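Local coordinates for histidine acid phosphatase (Bifidobacterium longum subsp. infantis, PDB 6RXE), which probably removes phosphate groups from inositol hexakisphosphate, other inositol polyphosphates and 2,3-bisphosphoglycerate, at residues S12-V17 and R435-T440; G46-S51 and Y312-D317; T101-Q106 and D317-N322. All coordinates share one frame; numbering follows the deposited sequence.

Contact 1: residues S12-V17 and R435-T440. With IHS (D-myo-inositol-hexasulphate), chain C.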
loop_
_atom_site.group_PDB
_atom_site.type_symbol
_atom_site.label_atom_id
_atom_site.label_comp_id
_atom_site.label_asym_id
_atom_site.label_seq_id
_atom_site.Cartn_x
_atom_site.Cartn_y
_atom_site.Cartn_z
ATOM N N SER A 12 -6.668 3.870 1.806
ATOM C CA SER A 12 -5.388 3.163 1.809
ATOM C C SER A 12 -4.386 3.724 2.812
ATOM O O SER A 12 -3.267 3.207 2.890
ATOM C CB SER A 12 -4.776 3.177 0.405
ATOM O OG SER A 12 -4.891 4.457 -0.193
ATOM N N LYS A 13 -4.730 4.762 3.575
ATOM C CA LYS A 13 -3.881 5.208 4.671
ATOM C C LYS A 13 -4.385 4.710 6.021
ATOM O O LYS A 13 -3.911 5.171 7.062
ATOM C CB LYS A 13 -3.746 6.735 4.663
ATOM C CG LYS A 13 -2.759 7.237 3.608
ATOM C CD LYS A 13 -3.401 7.140 2.218
ATOM C CE LYS A 13 -2.447 7.395 1.091
ATOM N NZ LYS A 13 -3.010 6.817 -0.171
ATOM N N GLN A 14 -5.317 3.767 6.016
ATOM C CA GLN A 14 -5.765 3.100 7.229
ATOM C C GLN A 14 -4.592 2.438 7.944
ATOM O O GLN A 14 -3.908 1.596 7.340
ATOM C CB GLN A 14 -6.821 2.054 6.879
ATOM C CG GLN A 14 -7.195 1.120 8.019
ATOM C CD GLN A 14 -7.897 1.843 9.145
ATOM O OE1 GLN A 14 -8.806 2.636 8.909
ATOM N NE2 GLN A 14 -7.475 1.581 10.380
ATOM N N PRO A 15 -4.325 2.776 9.207
ATOM C CA PRO A 15 -3.304 2.046 9.964
ATOM C C PRO A 15 -3.691 0.583 10.123
ATOM O O PRO A 15 -4.868 0.212 10.077
ATOM C CB PRO A 15 -3.274 2.768 11.319
ATOM C CG PRO A 15 -3.863 4.120 11.046
ATOM C CD PRO A 15 -4.904 3.881 9.989
ATOM N N TYR A 16 -2.672 -0.253 10.316
ATOM C CA TYR A 16 -2.890 -1.688 10.417
ATOM C C TYR A 16 -3.734 -2.027 11.640
ATOM O O TYR A 16 -3.537 -1.469 12.723
ATOM C CB TYR A 16 -1.548 -2.411 10.495
ATOM C CG TYR A 16 -1.639 -3.906 10.331
ATOM C CD1 TYR A 16 -2.066 -4.466 9.135
ATOM C CD2 TYR A 16 -1.278 -4.763 11.364
ATOM C CE1 TYR A 16 -2.144 -5.826 8.972
ATOM C CE2 TYR A 16 -1.350 -6.141 11.207
ATOM C CZ TYR A 16 -1.784 -6.662 10.008
ATOM O OH TYR A 16 -1.858 -8.024 9.833
ATOM N N VAL A 17 -4.668 -2.957 11.467
ATOM C CA VAL A 17 -5.468 -3.488 12.565
ATOM C C VAL A 17 -4.924 -4.878 12.882
ATOM O O VAL A 17 -5.194 -5.842 12.161
ATOM C CB VAL A 17 -6.957 -3.533 12.215
ATOM C CG1 VAL A 17 -7.761 -4.053 13.403
ATOM C CG2 VAL A 17 -7.445 -2.158 11.780
ATOM N N ARG A 435 -12.338 -2.022 -1.057
ATOM C CA ARG A 435 -12.042 -0.882 -0.198
ATOM C C ARG A 435 -10.539 -0.810 0.017
ATOM O O ARG A 435 -9.902 -1.828 0.300
ATOM C CB ARG A 435 -12.737 -0.987 1.168
ATOM C CG ARG A 435 -14.240 -1.144 1.115
ATOM C CD ARG A 435 -14.940 0.155 0.748
ATOM N NE ARG A 435 -16.382 0.019 0.912
ATOM C CZ ARG A 435 -17.184 -0.556 0.018
ATOM N NH1 ARG A 435 -18.488 -0.646 0.258
ATOM N NH2 ARG A 435 -16.683 -1.039 -1.115
ATOM N N GLY A 436 -9.974 0.393 -0.107
ATOM C CA GLY A 436 -8.548 0.545 0.134
ATOM C C GLY A 436 -8.153 0.230 1.562
ATOM O O GLY A 436 -7.064 -0.306 1.807
ATOM N N GLU A 437 -9.032 0.542 2.523
ATOM C CA GLU A 437 -8.742 0.325 3.940
ATOM C C GLU A 437 -8.607 -1.149 4.295
ATOM O O GLU A 437 -7.948 -1.477 5.288
ATOM C CB GLU A 437 -9.838 0.958 4.804
ATOM C CG GLU A 437 -11.174 0.220 4.731
ATOM C CD GLU A 437 -12.262 0.859 5.574
ATOM O OE1 GLU A 437 -12.023 1.933 6.162
ATOM O OE2 GLU A 437 -13.366 0.280 5.645
ATOM N N SER A 438 -9.216 -2.040 3.517
ATOM C CA SER A 438 -9.145 -3.472 3.764
ATOM C C SER A 438 -8.285 -4.216 2.757
ATOM O O SER A 438 -7.643 -5.203 3.121
ATOM C CB SER A 438 -10.555 -4.076 3.767
ATOM O OG SER A 438 -11.244 -3.750 2.575
ATOM N N VAL A 439 -8.242 -3.756 1.507
ATOM C CA VAL A 439 -7.396 -4.404 0.512
ATOM C C VAL A 439 -5.923 -4.092 0.778
ATOM O O VAL A 439 -5.073 -4.990 0.766
ATOM C CB VAL A 439 -7.828 -3.991 -0.908
ATOM C CG1 VAL A 439 -6.814 -4.460 -1.943
ATOM C CG2 VAL A 439 -9.231 -4.540 -1.220
ATOM N N THR A 440 -5.598 -2.824 1.048
ATOM C CA THR A 440 -4.201 -2.406 1.189
ATOM C C THR A 440 -4.019 -1.361 2.292
ATOM O O THR A 440 -3.517 -0.261 2.051
ATOM C CB THR A 440 -3.672 -1.898 -0.155
ATOM O OG1 THR A 440 -2.304 -1.491 -0.021
ATOM C CG2 THR A 440 -4.523 -0.740 -0.697
HETATM C C1 IHS C . 1.741 7.041 -4.791
HETATM O O1 IHS C . 1.604 8.352 -5.318
HETATM S S1 IHS C . 0.602 8.518 -6.436
HETATM C C2 IHS C . 0.992 6.975 -3.488
HETATM O O2 IHS C . -0.671 7.827 -6.099
HETATM S S2 IHS C . 0.588 9.066 -2.068
HETATM C C3 IHS C . 1.130 5.577 -2.872
HETATM O O3 IHS C . 0.377 9.967 -6.723
HETATM S S3 IHS C . -0.934 5.004 -1.595
HETATM C C4 IHS C . 2.578 5.147 -2.695
HETATM O O4 IHS C . 1.177 8.032 -7.767
HETATM S S4 IHS C . 3.136 3.311 -0.968
HETATM C C5 IHS C . 3.411 5.347 -3.958
HETATM S S5 IHS C . 5.571 4.044 -4.339
HETATM C C6 IHS C . 3.226 6.713 -4.589
HETATM S S6 IHS C . 4.941 7.774 -6.025
HETATM O O12 IHS C . 1.525 7.962 -2.614
HETATM O O13 IHS C . 0.487 5.545 -1.622
HETATM O O14 IHS C . 2.598 3.716 -2.349
HETATM O O15 IHS C . 4.810 5.185 -3.627
HETATM O O16 IHS C . 3.891 6.723 -5.819
HETATM O O22 IHS C . -0.500 9.442 -3.036
HETATM O O23 IHS C . -1.914 6.012 -2.196
HETATM O O24 IHS C . 2.569 1.952 -0.601
HETATM O O25 IHS C . 6.006 4.456 -5.716
HETATM O O26 IHS C . 6.190 7.460 -5.246
HETATM O O32 IHS C . 1.411 10.287 -1.682
HETATM O O33 IHS C . -1.032 3.668 -2.298
HETATM O O34 IHS C . 2.820 4.329 0.103
HETATM O O35 IHS C . 4.767 2.790 -4.366
HETATM O O36 IHS C . 4.425 9.158 -5.680
HETATM O O42 IHS C . -0.228 8.563 -0.903
HETATM O O43 IHS C . -1.330 4.643 -0.160
HETATM O O44 IHS C . 4.636 3.322 -0.940
HETATM O O45 IHS C . 6.881 3.803 -3.676
HETATM O O46 IHS C . 5.241 7.930 -7.499
HETATM O O HOH W 1 -10.896 3.644 7.539
#
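Gln14 takes a chi1 of 170°, its CG trans to N and beside the carbonyl carbon, which brings CG alongside CB against Glu437 on the short helix 436-439. The CB atoms of Gln14 and the extended Glu437 side chain meet at 3.8 Å, and beyond them the amide and carboxylate planes turn 77° apart. They do not bond directly: one water donates to both, 2.7 Å from Gln14 OE1 and a short 2.5 Å from Glu437 OE1. What sets the rotation of the amide is its other end, since Gln14 NE2 gives a hydrogen bond to Pro15 O, on a lone pair in the carbonyl plane, at 3.0 Å. At the start of the segment, Ser12 CB rests on the methyl CG2 of Thr440 at 4.1 Å. The carbonyl oxygens of these two residues both face Arg44 NH1, which bonds Ser12 O and, weakly, Thr440 O.

Lys13 turns its back on the helix. Bent at chi2 (75°), it brings NZ to one sulfate of the inositol hexasulphate, 2.7 Å from O43; O23 lies so close that its exact distance is doubtful. The same NZ donates to Ser12 OG at 3.0 Å. A methionine in its place would probably leave that sulfate without this positive partner and Ser12 OG without its donor. Chemically the contact is two-sided: apolar touches and a shared water join the N-terminal segment to the helix, while its lysine supplies charge to a pocket suited to a polyanion, probably a phosphorylated inositol.

Contact 2: residues G46-S51 and Y312-D317. With IHS (D-myo-inositol-hexasulphate), chain C.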
loop_
_atom_site.group_PDB
_atom_site.type_symbol
_atom_site.label_atom_id
_atom_site.label_comp_id
_atom_site.label_asym_id
_atom_site.label_seq_id
_atom_site.Cartn_x
_atom_site.Cartn_y
_atom_site.Cartn_z
ATOM N N GLY A 46 4.819 -0.443 6.774
ATOM C CA GLY A 46 3.936 0.061 7.807
ATOM C C GLY A 46 3.661 1.549 7.638
ATOM O O GLY A 46 4.113 2.201 6.695
ATOM N N SER A 47 2.899 2.090 8.597
ATOM C CA SER A 47 2.505 3.497 8.565
ATOM C C SER A 47 3.697 4.401 8.282
ATOM O O SER A 47 4.796 4.194 8.806
ATOM C CB SER A 47 1.854 3.903 9.890
ATOM O OG SER A 47 0.573 3.312 10.038
ATOM N N ARG A 48 3.467 5.403 7.437
ATOM C CA ARG A 48 4.488 6.327 6.972
ATOM C C ARG A 48 3.946 7.745 7.042
ATOM O O ARG A 48 2.742 7.971 7.193
ATOM C CB ARG A 48 4.907 6.025 5.526
ATOM C CG ARG A 48 3.744 6.086 4.528
ATOM C CD ARG A 48 4.241 6.300 3.099
ATOM N NE ARG A 48 3.176 6.149 2.108
ATOM C CZ ARG A 48 2.300 7.103 1.797
ATOM N NH1 ARG A 48 1.367 6.873 0.882
ATOM N NH2 ARG A 48 2.353 8.283 2.401
ATOM N N GLY A 49 4.846 8.710 6.898
ATOM C CA GLY A 49 4.441 10.078 6.672
ATOM C C GLY A 49 4.022 10.273 5.230
ATOM O O GLY A 49 3.858 9.325 4.460
ATOM N N LEU A 50 3.839 11.538 4.864
ATOM C CA LEU A 50 3.640 11.869 3.461
ATOM C C LEU A 50 4.793 11.317 2.626
ATOM O O LEU A 50 5.948 11.317 3.060
ATOM C CB LEU A 50 3.541 13.384 3.293
ATOM C CG LEU A 50 2.280 14.052 3.841
ATOM C CD1 LEU A 50 2.427 15.555 3.762
ATOM C CD2 LEU A 50 1.045 13.590 3.074
ATOM N N SER A 51 4.476 10.827 1.421
ATOM C CA SER A 51 5.521 10.258 0.576
ATOM C C SER A 51 6.379 11.324 -0.096
ATOM O O SER A 51 7.527 11.036 -0.451
ATOM C CB SER A 51 4.918 9.328 -0.481
ATOM O OG SER A 51 3.983 10.006 -1.294
ATOM N N TYR A 312 -5.750 14.808 6.117
ATOM C CA TYR A 312 -6.555 14.252 7.200
ATOM C C TYR A 312 -6.270 12.765 7.390
ATOM O O TYR A 312 -6.147 12.292 8.527
ATOM C CB TYR A 312 -8.040 14.523 6.928
ATOM C CG TYR A 312 -9.032 13.611 7.618
ATOM C CD1 TYR A 312 -9.173 13.617 8.999
ATOM C CD2 TYR A 312 -9.873 12.785 6.878
ATOM C CE1 TYR A 312 -10.092 12.790 9.630
ATOM C CE2 TYR A 312 -10.800 11.958 7.499
ATOM C CZ TYR A 312 -10.905 11.967 8.875
ATOM O OH TYR A 312 -11.820 11.145 9.499
ATOM N N ILE A 313 -6.123 12.015 6.294
ATOM C CA ILE A 313 -5.935 10.570 6.439
ATOM C C ILE A 313 -4.497 10.214 6.795
ATOM O O ILE A 313 -4.267 9.246 7.530
ATOM C CB ILE A 313 -6.406 9.799 5.192
ATOM C CG1 ILE A 313 -5.606 10.179 3.948
ATOM C CG2 ILE A 313 -7.902 9.986 4.980
ATOM C CD1 ILE A 313 -6.033 9.413 2.718
ATOM N N ILE A 314 -3.506 10.967 6.305
ATOM C CA ILE A 314 -2.133 10.637 6.673
ATOM C C ILE A 314 -1.883 10.961 8.137
ATOM O O ILE A 314 -1.022 10.340 8.772
ATOM C CB ILE A 314 -1.114 11.350 5.762
ATOM C CG1 ILE A 314 0.249 10.662 5.862
ATOM C CG2 ILE A 314 -0.973 12.822 6.147
ATOM C CD1 ILE A 314 0.243 9.236 5.365
ATOM N N ALA A 315 -2.625 11.924 8.702
ATOM C CA ALA A 315 -2.464 12.216 10.125
ATOM C C ALA A 315 -2.757 10.994 10.992
ATOM O O ALA A 315 -2.192 10.860 12.085
ATOM C CB ALA A 315 -3.362 13.388 10.528
ATOM N N ALA A 316 -3.620 10.089 10.522
ATOM C CA ALA A 316 -3.900 8.861 11.261
ATOM C C ALA A 316 -2.682 7.951 11.368
ATOM O O ALA A 316 -2.648 7.078 12.245
ATOM C CB ALA A 316 -5.053 8.105 10.600
ATOM N N ASP A 317 -1.687 8.129 10.498
ATOM C CA ASP A 317 -0.459 7.343 10.509
ATOM C C ASP A 317 0.703 8.081 11.148
ATOM O O ASP A 317 1.835 7.584 11.111
ATOM C CB ASP A 317 -0.073 6.941 9.086
ATOM C CG ASP A 317 -1.098 6.055 8.440
ATOM O OD1 ASP A 317 -1.257 4.895 8.887
ATOM O OD2 ASP A 317 -1.749 6.531 7.488
HETATM C C1 IHS C . 1.741 7.041 -4.791
HETATM O O1 IHS C . 1.604 8.352 -5.318
HETATM S S1 IHS C . 0.602 8.518 -6.436
HETATM C C2 IHS C . 0.992 6.975 -3.488
HETATM O O2 IHS C . -0.671 7.827 -6.099
HETATM S S2 IHS C . 0.588 9.066 -2.068
HETATM C C3 IHS C . 1.130 5.577 -2.872
HETATM O O3 IHS C . 0.377 9.967 -6.723
HETATM S S3 IHS C . -0.934 5.004 -1.595
HETATM C C4 IHS C . 2.578 5.147 -2.695
HETATM O O4 IHS C . 1.177 8.032 -7.767
HETATM S S4 IHS C . 3.136 3.311 -0.968
HETATM C C5 IHS C . 3.411 5.347 -3.958
HETATM S S5 IHS C . 5.571 4.044 -4.339
HETATM C C6 IHS C . 3.226 6.713 -4.589
HETATM S S6 IHS C . 4.941 7.774 -6.025
HETATM O O12 IHS C . 1.525 7.962 -2.614
HETATM O O13 IHS C . 0.487 5.545 -1.622
HETATM O O14 IHS C . 2.598 3.716 -2.349
HETATM O O15 IHS C . 4.810 5.185 -3.627
HETATM O O16 IHS C . 3.891 6.723 -5.819
HETATM O O22 IHS C . -0.500 9.442 -3.036
HETATM O O23 IHS C . -1.914 6.012 -2.196
HETATM O O24 IHS C . 2.569 1.952 -0.601
HETATM O O25 IHS C . 6.006 4.456 -5.716
HETATM O O26 IHS C . 6.190 7.460 -5.246
HETATM O O32 IHS C . 1.411 10.287 -1.682
HETATM O O33 IHS C . -1.032 3.668 -2.298
HETATM O O34 IHS C . 2.820 4.329 0.103
HETATM O O35 IHS C . 4.767 2.790 -4.366
HETATM O O36 IHS C . 4.425 9.158 -5.680
HETATM O O42 IHS C . -0.228 8.563 -0.903
HETATM O O43 IHS C . -1.330 4.643 -0.160
HETATM O O44 IHS C . 4.636 3.322 -0.940
HETATM O O45 IHS C . 6.881 3.803 -3.676
HETATM O O46 IHS C . 5.241 7.930 -7.499
#
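Ile314 pushes its CD1 methyl over the backbone of Arg48 and Gly49, in the loop after strand 35-44, where the RHGxR signature of histidine phosphatases runs from Arg44 to Arg48. CG1 stands anti to the backbone N (chi1 -162°), and the bend at chi2 carries CD1 to Arg48 O at 3.3 Å. That buried oxygen has no polar partner. The other branch, CG2, meets Leu50 CD2 at 3.8 Å, so one isoleucine of helix 301-315 backs three successive residues.

The Arg48 side chain starts away from the helix, but its guanidinium passes across Ile314, NH2 3.8 Å from CD1, toward the ligand. NH2 donates in the guanidinium plane to Gly49 O at 2.8 Å, which fixes how the group is turned. NE bonds O34 of the inositol hexasulphate at 2.7 Å, and NH1 bonds O42 of a second sulfate at 2.9 Å. Ser51 lays CB over one guanidinium face, off toward its rim, and its OG reaches O32 of that sulfate. His45, whose NE2 also bonds the ligand, is probably the histidine phosphorylated in this family. Ser47 OG donates to Asp317 OD1 at 2.7 Å, meeting the carboxylate on its anti side, 23° out of its plane.

Contact 3: residues T101-Q106 and D317-N322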
loop_
_atom_site.group_PDB
_atom_site.type_symbol
_atom_site.label_atom_id
_atom_site.label_comp_id
_atom_site.label_asym_id
_atom_site.label_seq_id
_atom_site.Cartn_x
_atom_site.Cartn_y
_atom_site.Cartn_z
ATOM N N THR A 101 6.925 5.687 10.222
ATOM C CA THR A 101 6.622 6.350 11.481
ATOM C C THR A 101 6.644 5.329 12.614
ATOM O O THR A 101 6.779 4.122 12.394
ATOM C CB THR A 101 5.263 7.058 11.414
ATOM O OG1 THR A 101 4.227 6.092 11.210
ATOM C CG2 THR A 101 5.238 8.080 10.268
ATOM N N GLY A 102 6.521 5.831 13.845
ATOM C CA GLY A 102 6.549 4.940 14.998
ATOM C C GLY A 102 5.436 3.909 14.957
ATOM O O GLY A 102 5.618 2.761 15.377
ATOM N N GLN A 103 4.270 4.308 14.442
ATOM C CA GLN A 103 3.180 3.363 14.230
ATOM C C GLN A 103 3.601 2.225 13.310
ATOM O O GLN A 103 3.307 1.058 13.586
ATOM C CB GLN A 103 1.974 4.091 13.642
ATOM C CG GLN A 103 0.928 4.496 14.645
ATOM C CD GLN A 103 -0.001 5.544 14.087
ATOM O OE1 GLN A 103 0.422 6.654 13.766
ATOM N NE2 GLN A 103 -1.270 5.183 13.925
ATOM N N GLY A 104 4.271 2.545 12.199
ATOM C CA GLY A 104 4.670 1.501 11.265
ATOM C C GLY A 104 5.694 0.549 11.853
ATOM O O GLY A 104 5.651 -0.664 11.606
ATOM N N ALA A 105 6.628 1.083 12.646
ATOM C CA ALA A 105 7.591 0.231 13.336
ATOM C C ALA A 105 6.887 -0.722 14.292
ATOM O O ALA A 105 7.195 -1.918 14.325
ATOM C CB ALA A 105 8.612 1.091 14.083
ATOM N N GLN A 106 5.924 -0.209 15.067
ATOM C CA GLN A 106 5.177 -1.067 15.984
ATOM C C GLN A 106 4.371 -2.121 15.229
ATOM O O GLN A 106 4.333 -3.296 15.627
ATOM C CB GLN A 106 4.264 -0.211 16.864
ATOM C CG GLN A 106 5.012 0.693 17.835
ATOM C CD GLN A 106 4.166 1.846 18.353
ATOM O OE1 GLN A 106 3.075 2.111 17.851
ATOM N NE2 GLN A 106 4.676 2.543 19.362
ATOM N N ASP A 317 -1.687 8.129 10.498
ATOM C CA ASP A 317 -0.459 7.343 10.509
ATOM C C ASP A 317 0.703 8.081 11.148
ATOM O O ASP A 317 1.835 7.584 11.111
ATOM C CB ASP A 317 -0.073 6.941 9.086
ATOM C CG ASP A 317 -1.098 6.055 8.440
ATOM O OD1 ASP A 317 -1.257 4.895 8.887
ATOM O OD2 ASP A 317 -1.749 6.531 7.488
ATOM N N MET A 318 0.458 9.254 11.728
ATOM C CA MET A 318 1.533 10.093 12.239
ATOM C C MET A 318 1.318 10.451 13.704
ATOM O O MET A 318 1.730 11.525 14.149
ATOM C CB MET A 318 1.667 11.357 11.389
ATOM C CG MET A 318 2.150 11.081 9.977
ATOM S SD MET A 318 2.540 12.602 9.103
ATOM C CE MET A 318 4.111 13.020 9.860
ATOM N N HIS A 319 0.678 9.552 14.461
ATOM C CA HIS A 319 0.360 9.817 15.864
ATOM C C HIS A 319 1.598 10.218 16.653
ATOM O O HIS A 319 1.610 11.250 17.336
ATOM C CB HIS A 319 -0.275 8.585 16.510
ATOM C CG HIS A 319 -1.644 8.258 16.003
ATOM N ND1 HIS A 319 -2.460 9.189 15.397
ATOM C CD2 HIS A 319 -2.355 7.104 16.043
ATOM C CE1 HIS A 319 -3.607 8.618 15.067
ATOM N NE2 HIS A 319 -3.567 7.353 15.447
ATOM N N ASN A 320 2.650 9.398 16.575
ATOM C CA ASN A 320 3.829 9.608 17.406
ATOM C C ASN A 320 4.628 10.827 16.981
ATOM O O ASN A 320 5.417 11.341 17.778
ATOM C CB ASN A 320 4.720 8.365 17.379
ATOM C CG ASN A 320 3.990 7.115 17.847
ATOM O OD1 ASN A 320 2.866 7.188 18.345
ATOM N ND2 ASN A 320 4.634 5.964 17.701
ATOM N N GLU A 321 4.438 11.298 15.753
ATOM C CA GLU A 321 5.126 12.474 15.247
ATOM C C GLU A 321 4.309 13.744 15.429
ATOM O O GLU A 321 4.809 14.843 15.155
ATOM C CB GLU A 321 5.472 12.272 13.766
ATOM C CG GLU A 321 6.418 11.094 13.508
ATOM C CD GLU A 321 5.749 9.739 13.713
ATOM O OE1 GLU A 321 4.508 9.651 13.588
ATOM O OE2 GLU A 321 6.462 8.762 14.026
ATOM N N ASN A 322 3.075 13.616 15.898
ATOM C CA ASN A 322 2.181 14.753 16.070
ATOM C C ASN A 322 2.352 15.291 17.494
ATOM O O ASN A 322 1.484 15.163 18.358
ATOM C CB ASN A 322 0.747 14.321 15.769
ATOM C CG ASN A 322 -0.227 15.477 15.732
ATOM O OD1 ASN A 322 0.104 16.602 16.095
ATOM N ND2 ASN A 322 -1.435 15.205 15.265
HETATM O O HOH W 2 3.288 7.196 14.301
HETATM O O HOH W 3 1.321 4.639 18.453
#
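Glu321 takes the N-H of Gly102, the first residue of helix 102-118, on the syn side of OE2: Gly102 N to OE2 is 2.9 Å and the bond is nearly straight, at 170°. Thr101, at the N-cap position, turns its hydroxyl across to the other segment, OG1 donating to Asp317 O at 2.8 Å, nearly along the C=O axis. Its CB meanwhile sits 3.3 Å from Glu321 OE2. At the next residue after Gly102, Gln103 OE1 accepts from His319 N at 3.0 Å, and its amide lies within 11° of parallel to the imidazole. The other end of that amide, NE2, donates to Ala316 O, which fixes which way the group is flipped.

Between these bonds sits a water with four partners: it accepts from Gln103 N and Asn320 N and donates to Gln103 OE1 and Glu321 OE1. A second water, nearer the exposed edge, donates to Gln106 OE1 and Asn320 OD1.

Further out, backbone bonding of Thr101 to Ser47 ties the helix start to the signature loop, and Met318 packs on Ala91 and Asn92 of helix 75-95. The side chain of Glu321 also lies about 5 Å from that of His326, a zinc ligand together with Glu94. A carboxylate that takes the first N-H directly and the next through a water, probably favoured by the helix dipole, is typical of a helix N terminus.

In the fold
From the N terminus, residues 12-17 come first and find their partner last, at 435-440, so contact 1 closes a loop spanning most of the chain. Contacts 2 and 3 both nest inside it. Their segments alternate, 46-51, 101-106, 312-317 and 317-322, so the two loops cross, sharing Asp317, near the end of helix 301-315. Contact 2 ties that helix to the loop after strand 35-44; contact 3 ties the next residues to the start of helix 102-118. Pro15 packs against Asp317, joining contact 1 to the other two. Contacts 1 and 2 both reach the bound inositol hexasulphate, while contact 3 lies farther from the chain's centre.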